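Side-chain contact in KLLA0F20702p (Kluyveromyces lactis, PDB 5Y5A), which is the Est1 telomerase protein, binds Cdc13 and probably helps recruit telomerase to telomeres: residues Ser508-Leu512 with Pro513-Val517. Numbering follows the deposited sequence.
Sequences SMDNL and PDRLV
Met509 CE lies over one face of the Arg515 guanidinium, 3.4 Å from NH2 and offset toward the rim, while Asp510 sits at the edge. There the backbone O of Asp510 accepts a hydrogen bond from Arg515 NE at 2.7 Å; the N-H...O angle of 136° and a position tilted from the guanidinium plane show that it is bent. The Asp510 carboxylate adds a long salt bridge, OD2 to NH2 3.7 Å, its plane turned 72° from the guanidinium, which argues against a side-by-side bidentate pair. Met509 reaches the face because its chain bends at chi3 (76°), whereas Arg515 runs extended from CG to NE, back along the preceding loop. Its NH1 bonds Asp479 O, so two backbone carbonyls fix the guanidinium, and an alanine here would probably leave both without this donor and uncover the Met509 methyl. Just past the helix, Leu516 CG meets Leu512 CD1 at 4.0 Å, and Leu516 also touches an aromatic side chain of the bound peptide. Arg515 N to Asn511 O (3.0 Å) and Leu516 N to Leu512 O are i to i+4 bonds, typical of an alpha-helix's first turn, with Asn511 at the N-cap position, its side chain making no capping bond.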
loop_
_atom_site.group_PDB
_atom_site.type_symbol
_atom_site.label_atom_id
_atom_site.label_comp_id
_atom_site.label_asym_id
_atom_site.label_seq_id
_atom_site.Cartn_x
_atom_site.Cartn_y
_atom_site.Cartn_z
ATOM N N SER A 508 1.458 17.414 20.379
ATOM C CA SER A 508 2.006 17.995 21.597
ATOM C C SER A 508 2.234 16.929 22.668
ATOM O O SER A 508 2.676 17.236 23.775
ATOM C CB SER A 508 1.081 19.097 22.123
ATOM O OG SER A 508 -0.178 18.572 22.504
ATOM N N MET A 509 1.938 15.677 22.332
ATOM C CA MET A 509 2.126 14.573 23.269
ATOM C C MET A 509 3.488 13.897 23.085
ATOM O O MET A 509 4.152 14.062 22.057
ATOM C CB MET A 509 1.000 13.545 23.122
ATOM C CG MET A 509 -0.387 14.099 23.424
ATOM S SD MET A 509 -1.708 12.904 23.143
ATOM C CE MET A 509 -1.536 11.849 24.582
ATOM N N ASP A 510 3.894 13.140 24.099
ATOM C CA ASP A 510 5.179 12.450 24.109
ATOM C C ASP A 510 5.150 11.172 23.276
ATOM O O ASP A 510 4.075 10.650 22.976
ATOM C CB ASP A 510 5.571 12.117 25.545
ATOM C CG ASP A 510 4.480 11.355 26.274
ATOM O OD1 ASP A 510 3.553 12.004 26.806
ATOM O OD2 ASP A 510 4.536 10.108 26.301
ATOM N N ASN A 511 6.335 10.673 22.927
ATOM C CA ASN A 511 6.482 9.417 22.193
ATOM C C ASN A 511 5.646 9.396 20.927
ATOM O O ASN A 511 5.038 8.379 20.595
ATOM C CB ASN A 511 6.100 8.228 23.079
ATOM C CG ASN A 511 6.970 8.114 24.313
ATOM O OD1 ASN A 511 8.195 8.165 24.224
ATOM N ND2 ASN A 511 6.340 7.970 25.476
ATOM N N LEU A 512 5.611 10.527 20.230
ATOM C CA LEU A 512 4.757 10.684 19.059
ATOM C C LEU A 512 5.005 9.636 17.963
ATOM O O LEU A 512 4.037 9.099 17.423
ATOM C CB LEU A 512 4.906 12.097 18.480
ATOM C CG LEU A 512 3.907 12.495 17.390
ATOM C CD1 LEU A 512 2.493 12.151 17.821
ATOM C CD2 LEU A 512 4.018 13.986 17.077
ATOM N N PRO A 513 6.283 9.340 17.629
ATOM C CA PRO A 513 6.498 8.297 16.617
ATOM C C PRO A 513 5.860 6.965 16.980
ATOM O O PRO A 513 5.257 6.330 16.121
ATOM C CB PRO A 513 8.022 8.166 16.570
ATOM C CG PRO A 513 8.508 9.523 16.952
ATOM C CD PRO A 513 7.558 9.978 18.017
ATOM N N ASP A 514 5.982 6.552 18.235
ATOM C CA ASP A 514 5.363 5.308 18.674
ATOM C C ASP A 514 3.837 5.408 18.630
ATOM O O ASP A 514 3.163 4.441 18.269
ATOM C CB ASP A 514 5.840 4.927 20.078
ATOM C CG ASP A 514 7.184 4.211 20.061
ATOM O OD1 ASP A 514 7.626 3.787 18.971
ATOM O OD2 ASP A 514 7.796 4.058 21.139
ATOM N N ARG A 515 3.297 6.576 18.982
ATOM C CA ARG A 515 1.847 6.795 18.949
ATOM C C ARG A 515 1.283 6.585 17.566
ATOM O O ARG A 515 0.179 6.057 17.407
ATOM C CB ARG A 515 1.479 8.208 19.403
ATOM C CG ARG A 515 1.813 8.505 20.822
ATOM C CD ARG A 515 1.183 9.808 21.258
ATOM N NE ARG A 515 1.473 10.050 22.660
ATOM C CZ ARG A 515 0.831 9.455 23.654
ATOM N NH1 ARG A 515 -0.140 8.590 23.390
ATOM N NH2 ARG A 515 1.154 9.731 24.912
ATOM N N LEU A 516 2.045 7.022 16.569
ATOM C CA LEU A 516 1.590 6.980 15.185
ATOM C C LEU A 516 1.850 5.612 14.547
ATOM O O LEU A 516 1.597 5.423 13.365
ATOM C CB LEU A 516 2.258 8.094 14.372
ATOM C CG LEU A 516 1.986 9.527 14.870
ATOM C CD1 LEU A 516 2.616 10.579 13.961
ATOM C CD2 LEU A 516 0.495 9.782 15.020
ATOM N N VAL A 517 2.356 4.664 15.331
ATOM C CA VAL A 517 2.412 3.268 14.890
ATOM C C VAL A 517 1.739 2.358 15.911
ATOM O O VAL A 517 2.098 1.194 16.043
ATOM C CB VAL A 517 3.860 2.771 14.647
ATOM C CG1 VAL A 517 4.450 3.415 13.395
ATOM C CG2 VAL A 517 4.742 3.005 15.873
#